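PDB 4JNG: nucleocapsid protein from Schmallenberg virus, which encapsidates the viral genomic RNA, protecting it from nucleases, in a helical nucleocapsid that serves as template for transcription and replication. Local coordinates for residues I104-L115 against W134-L142. Sequence-based numbering, arbitrary orientation.
Sequences IADTCKASVLKL and WADGYTMYL
Tyr138 reaches from the first turn of helix 138-142 over to the last turns of helix 93-110, and its atoms touch different neighbours in turn. Tyr138 CB lies 4.2 Å from Leu115 CD1, in the first turn of helix 112-121. With CG held between the backbone N and the carbonyl carbon (chi1 74°), the ring projects across to Ala105 and one edge faces that residue. Tyr138 CD2 meets Ala105 CB at 3.7 Å, nearly in the ring plane, and has Cys108 CB a little farther off; Tyr138 CE2 is 3.7 Å from Ala105 O. At the tip, Tyr138 OH rests on the aliphatic start of Lys109, 3.7 Å from Lys109 CG, while the extended lysine chain carries its ammonium group away. Thr139 CG2 lies over one ring face, offset toward the rim. Tyr138 is thus a knob in a hole made by Ala105, Cys108 and Lys109 of helix 93-110 and Leu115 of helix 112-121; segments 104-110 and 138-142 run nearly antiparallel (164°) in the mostly helical orthobunyavirus nucleoprotein fold, away from the annotated RNA-binding residues. One turn on, Leu142 CD1 packs against Ile104 CG2 at 3.7 Å and also approaches Ala105 CB. The same Ile104 methyl, placed anti to its own backbone N, meets the Trp134 edge near CH2. Leu115 CD1 comes obliquely to the indole, 3.8 Å from Trp134 CZ3, and Cys108 SG makes an oblique sulfur-aromatic contact, 5.5 Å from the centroid of the six-membered ring. Tyr141 CD2 covers one indole face over its centre, and Trp134 NE1 bonds to Ile122 O after helix 112-121.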
ATOM      1  N   ILE B 104      30.638  -1.159  21.609  1.00  4.88           N
ATOM      2  CA  ILE B 104      31.756  -1.313  20.679  1.00  4.91           C
ATOM      3  C   ILE B 104      32.686  -0.112  20.782  1.00  4.96           C
ATOM      4  O   ILE B 104      33.911  -0.271  20.874  1.00  5.12           O
ATOM      5  CB  ILE B 104      31.293  -1.478  19.213  1.00  4.89           C
ATOM      6  CG1 ILE B 104      30.526  -2.792  19.026  1.00  4.88           C
ATOM      7  CG2 ILE B 104      32.488  -1.475  18.262  1.00  4.89           C
ATOM      8  CD1 ILE B 104      29.683  -2.829  17.768  1.00  4.88           C
ATOM      9  N   ALA B 105      32.099   1.083  20.765  1.00  4.93           N
ATOM     10  CA  ALA B 105      32.862   2.317  20.841  1.00  4.93           C
ATOM     11  C   ALA B 105      33.618   2.430  22.163  1.00  5.03           C
ATOM     12  O   ALA B 105      34.791   2.830  22.175  1.00  5.48           O
ATOM     13  CB  ALA B 105      31.955   3.520  20.629  1.00  4.94           C
ATOM     14  N   ASP B 106      32.970   2.057  23.268  1.00  4.97           N
ATOM     15  CA  ASP B 106      33.643   2.031  24.572  1.00  5.27           C
ATOM     16  C   ASP B 106      34.817   1.047  24.608  1.00  5.41           C
ATOM     17  O   ASP B 106      35.826   1.303  25.265  1.00  5.79           O
ATOM     18  CB  ASP B 106      32.656   1.712  25.705  1.00  5.63           C
ATOM     19  CG  ASP B 106      31.721   2.874  26.006  1.00  6.66           C
ATOM     20  OD1 ASP B 106      32.064   4.010  25.634  1.00  7.31           O
ATOM     21  OD2 ASP B 106      30.641   2.656  26.604  1.00  7.21           O
ATOM     22  N   THR B 107      34.679  -0.071  23.907  1.00  5.45           N
ATOM     23  CA  THR B 107      35.755  -1.048  23.802  1.00  5.75           C
ATOM     24  C   THR B 107      36.855  -0.583  22.838  1.00  6.17           C
ATOM     25  O   THR B 107      38.015  -0.924  23.022  1.00  6.85           O
ATOM     26  CB  THR B 107      35.216  -2.417  23.344  1.00  5.83           C
ATOM     27  OG1 THR B 107      34.063  -2.765  24.122  1.00  4.96           O
ATOM     28  CG2 THR B 107      36.275  -3.487  23.517  1.00  6.15           C
ATOM     29  N   CYS B 108      36.485   0.199  21.824  1.00  6.19           N
ATOM     30  CA  CYS B 108      37.421   0.626  20.775  1.00  6.67           C
ATOM     31  C   CYS B 108      38.214   1.863  21.164  1.00  7.76           C
ATOM     32  O   CYS B 108      39.360   2.035  20.735  1.00  8.60           O
ATOM     33  CB  CYS B 108      36.679   0.896  19.465  1.00  7.09           C
ATOM     34  SG  CYS B 108      36.186  -0.607  18.600  1.00  9.89           S
ATOM     35  N   LYS B 109      37.588   2.726  21.957  1.00  8.64           N
ATOM     36  CA  LYS B 109      38.226   3.926  22.468  1.00 10.51           C
ATOM     37  C   LYS B 109      39.462   3.587  23.300  1.00 12.74           C
ATOM     38  O   LYS B 109      40.435   4.332  23.297  1.00 13.49           O
ATOM     39  CB  LYS B 109      37.238   4.716  23.330  1.00 11.08           C
ATOM     40  CG  LYS B 109      37.725   6.098  23.733  1.00 13.75           C
ATOM     41  CD  LYS B 109      36.774   6.759  24.715  1.00 17.89           C
ATOM     42  CE  LYS B 109      37.323   8.095  25.190  1.00 24.53           C
ATOM     43  NZ  LYS B 109      36.248   8.986  25.708  1.00 31.01           N
ATOM     44  N   ALA B 110      39.406   2.466  24.015  1.00 17.16           N
ATOM     45  CA  ALA B 110      40.451   2.102  24.962  1.00 24.12           C
ATOM     46  C   ALA B 110      41.741   1.644  24.284  1.00 27.43           C
ATOM     47  O   ALA B 110      42.823   2.082  24.668  1.00 30.83           O
ATOM     48  CB  ALA B 110      39.946   1.026  25.917  1.00 31.04           C
ATOM     49  N   SER B 111      41.623   0.785  23.270  1.00 28.48           N
ATOM     50  CA  SER B 111      42.790   0.080  22.741  1.00 21.88           C
ATOM     51  C   SER B 111      42.817  -0.108  21.224  1.00 13.82           C
ATOM     52  O   SER B 111      41.841  -0.558  20.611  1.00 14.81           O
ATOM     53  CB  SER B 111      42.903  -1.286  23.410  1.00 29.61           C
ATOM     54  OG  SER B 111      41.760  -2.065  23.142  1.00 37.69           O
ATOM     55  N   VAL B 112      43.969   0.214  20.643  1.00 11.20           N
ATOM     56  CA  VAL B 112      44.237   0.020  19.222  1.00 11.26           C
ATOM     57  C   VAL B 112      43.950  -1.429  18.787  1.00  9.45           C
ATOM     58  O   VAL B 112      43.423  -1.660  17.698  1.00  8.44           O
ATOM     59  CB  VAL B 112      45.699   0.426  18.904  1.00 13.65           C
ATOM     60  CG1 VAL B 112      46.131  -0.040  17.520  1.00 14.66           C
ATOM     61  CG2 VAL B 112      45.856   1.939  19.027  1.00 15.54           C
ATOM     62  N   LEU B 113      44.277  -2.392  19.648  1.00  8.62           N
ATOM     63  CA  LEU B 113      44.018  -3.807  19.366  1.00  8.80           C
ATOM     64  C   LEU B 113      42.519  -4.093  19.205  1.00  7.98           C
ATOM     65  O   LEU B 113      42.118  -4.736  18.238  1.00  7.62           O
ATOM     66  CB  LEU B 113      44.628  -4.710  20.454  1.00 10.33           C
ATOM     67  CG  LEU B 113      44.938  -6.153  20.030  1.00 13.05           C
ATOM     68  CD1 LEU B 113      45.864  -6.855  21.027  1.00 15.77           C
ATOM     69  CD2 LEU B 113      43.672  -6.967  19.815  1.00 12.77           C
ATOM     70  N   LYS B 114      41.695  -3.606  20.133  1.00  6.74           N
ATOM     71  CA  LYS B 114      40.238  -3.803  20.044  1.00  6.18           C
ATOM     72  C   LYS B 114      39.645  -3.132  18.807  1.00  5.85           C
ATOM     73  O   LYS B 114      38.780  -3.704  18.141  1.00  6.43           O
ATOM     74  CB  LYS B 114      39.518  -3.293  21.296  1.00  6.18           C
ATOM     75  CG  LYS B 114      39.827  -4.061  22.567  1.00  6.73           C
ATOM     76  CD  LYS B 114      39.163  -5.423  22.613  1.00  7.94           C
ATOM     77  CE  LYS B 114      39.690  -6.238  23.782  1.00  9.48           C
ATOM     78  NZ  LYS B 114      39.124  -7.612  23.799  1.00 11.98           N
ATOM     79  N   LEU B 115      40.106  -1.922  18.498  1.00  5.36           N
ATOM     80  CA  LEU B 115      39.691  -1.253  17.277  1.00  5.10           C
ATOM     81  C   LEU B 115      39.984  -2.117  16.048  1.00  5.34           C
ATOM     82  O   LEU B 115      39.103  -2.330  15.216  1.00  5.03           O
ATOM     83  CB  LEU B 115      40.372   0.107  17.145  1.00  4.98           C
ATOM     84  CG  LEU B 115      39.979   0.927  15.912  1.00  4.95           C
ATOM     85  CD1 LEU B 115      38.468   0.951  15.745  1.00  4.98           C
ATOM     86  CD2 LEU B 115      40.527   2.344  16.010  1.00  4.94           C
ATOM     87  N   TRP B 134      35.255   1.816   8.301  1.00  8.47           N
ATOM     88  CA  TRP B 134      35.973   2.018   9.562  1.00  7.67           C
ATOM     89  C   TRP B 134      37.101   3.032   9.415  1.00  8.70           C
ATOM     90  O   TRP B 134      37.567   3.592  10.407  1.00  9.08           O
ATOM     91  CB  TRP B 134      36.551   0.693  10.064  1.00  6.31           C
ATOM     92  CG  TRP B 134      35.552  -0.232  10.708  1.00  5.96           C
ATOM     93  CD1 TRP B 134      34.840  -1.226  10.102  1.00  5.99           C
ATOM     94  CD2 TRP B 134      35.185  -0.266  12.092  1.00  5.98           C
ATOM     95  NE1 TRP B 134      34.046  -1.875  11.020  1.00  5.94           N
ATOM     96  CE2 TRP B 134      34.241  -1.305  12.250  1.00  6.16           C
ATOM     97  CE3 TRP B 134      35.563   0.479  13.215  1.00  6.06           C
ATOM     98  CZ2 TRP B 134      33.665  -1.614  13.489  1.00  6.52           C
ATOM     99  CZ3 TRP B 134      34.992   0.170  14.445  1.00  6.20           C
ATOM    100  CH2 TRP B 134      34.053  -0.866  14.571  1.00  6.30           C
ATOM    101  N   ALA B 135      37.533   3.248   8.173  1.00 10.32           N
ATOM    102  CA  ALA B 135      38.557   4.233   7.834  1.00 12.97           C
ATOM    103  C   ALA B 135      38.233   5.631   8.330  1.00 13.50           C
ATOM    104  O   ALA B 135      39.127   6.365   8.747  1.00 16.40           O
ATOM    105  CB  ALA B 135      38.772   4.261   6.328  1.00 15.22           C
ATOM    106  N   ASP B 136      36.953   5.995   8.292  1.00 13.54           N
ATOM    107  CA  ASP B 136      36.512   7.322   8.728  1.00 12.80           C
ATOM    108  C   ASP B 136      36.462   7.471  10.249  1.00 12.64           C
ATOM    109  O   ASP B 136      36.033   8.511  10.755  1.00 14.36           O
ATOM    110  CB  ASP B 136      35.142   7.646   8.120  1.00 14.16           C
ATOM    111  CG  ASP B 136      35.211   7.889   6.620  1.00 16.42           C
ATOM    112  OD1 ASP B 136      36.122   8.618   6.167  1.00 17.29           O
ATOM    113  OD2 ASP B 136      34.344   7.369   5.890  1.00 16.36           O
ATOM    114  N   GLY B 137      36.905   6.446  10.978  1.00 11.04           N
ATOM    115  CA  GLY B 137      36.918   6.493  12.434  1.00 10.38           C
ATOM    116  C   GLY B 137      35.697   5.817  13.024  1.00 10.68           C
ATOM    117  O   GLY B 137      34.614   5.821  12.428  1.00 11.50           O
ATOM    118  N   TYR B 138      35.878   5.237  14.205  1.00 10.68           N
ATOM    119  CA  TYR B 138      34.826   4.457  14.861  1.00  9.27           C
ATOM    120  C   TYR B 138      33.571   5.275  15.192  1.00  7.72           C
ATOM    121  O   TYR B 138      32.468   4.747  15.112  1.00  7.28           O
ATOM    122  CB  TYR B 138      35.370   3.750  16.116  1.00  9.96           C
ATOM    123  CG  TYR B 138      35.607   4.658  17.300  1.00 10.78           C
ATOM    124  CD1 TYR B 138      36.642   5.593  17.296  1.00 12.54           C
ATOM    125  CD2 TYR B 138      34.797   4.586  18.427  1.00 11.06           C
ATOM    126  CE1 TYR B 138      36.853   6.433  18.376  1.00 14.82           C
ATOM    127  CE2 TYR B 138      35.001   5.420  19.511  1.00 12.60           C
ATOM    128  CZ  TYR B 138      36.028   6.341  19.483  1.00 15.61           C
ATOM    129  OH  TYR B 138      36.236   7.169  20.565  1.00 19.56           O
ATOM    130  N   THR B 139      33.729   6.556  15.529  1.00  7.06           N
ATOM    131  CA  THR B 139      32.586   7.369  15.956  1.00  7.25           C
ATOM    132  C   THR B 139      31.633   7.680  14.800  1.00  6.77           C
ATOM    133  O   THR B 139      30.425   7.687  14.987  1.00  6.87           O
ATOM    134  CB  THR B 139      32.998   8.690  16.654  1.00  8.86           C
ATOM    135  OG1 THR B 139      33.552   9.604  15.703  1.00 10.15           O
ATOM    136  CG2 THR B 139      33.996   8.436  17.761  1.00  9.67           C
ATOM    137  N   MET B 140      32.174   7.920  13.609  1.00  7.11           N
ATOM    138  CA  MET B 140      31.334   8.206  12.443  1.00  7.38           C
ATOM    139  C   MET B 140      30.645   6.945  11.939  1.00  6.70           C
ATOM    140  O   MET B 140      29.431   6.949  11.682  1.00  7.49           O
ATOM    141  CB  MET B 140      32.154   8.828  11.310  1.00  9.33           C
ATOM    142  CG  MET B 140      31.269   9.434  10.233  1.00 12.51           C
ATOM    143  SD  MET B 140      32.146  10.339   8.948  1.00 17.18           S
ATOM    144  CE  MET B 140      30.908  10.241   7.665  1.00 19.74           C
ATOM    145  N   TYR B 141      31.430   5.876  11.806  1.00  5.65           N
ATOM    146  CA  TYR B 141      30.965   4.593  11.289  1.00  5.12           C
ATOM    147  C   TYR B 141      29.898   3.961  12.178  1.00  4.92           C
ATOM    148  O   TYR B 141      28.888   3.469  11.688  1.00  4.71           O
ATOM    149  CB  TYR B 141      32.151   3.626  11.145  1.00  5.11           C
ATOM    150  CG  TYR B 141      31.820   2.330  10.440  1.00  5.00           C
ATOM    151  CD1 TYR B 141      31.677   2.286   9.060  1.00  4.98           C
ATOM    152  CD2 TYR B 141      31.656   1.145  11.152  1.00  5.03           C
ATOM    153  CE1 TYR B 141      31.373   1.106   8.406  1.00  4.99           C
ATOM    154  CE2 TYR B 141      31.359  -0.045  10.504  1.00  5.07           C
ATOM    155  CZ  TYR B 141      31.218  -0.057   9.131  1.00  5.12           C
ATOM    156  OH  TYR B 141      30.916  -1.238   8.485  1.00  5.72           O
ATOM    157  N   LEU B 142      30.138   3.955  13.483  1.00  4.93           N
ATOM    158  CA  LEU B 142      29.179   3.384  14.417  1.00  4.95           C
ATOM    159  C   LEU B 142      28.038   4.355  14.668  1.00  5.06           C
ATOM    160  O   LEU B 142      26.946   3.937  15.040  1.00  5.13           O
ATOM    161  CB  LEU B 142      29.849   3.023  15.738  1.00  4.95           C
ATOM    162  CG  LEU B 142      30.931   1.948  15.683  1.00  4.91           C
ATOM    163  CD1 LEU B 142      31.594   1.869  17.041  1.00  4.92           C
ATOM    164  CD2 LEU B 142      30.370   0.592  15.282  1.00  4.94           C
TER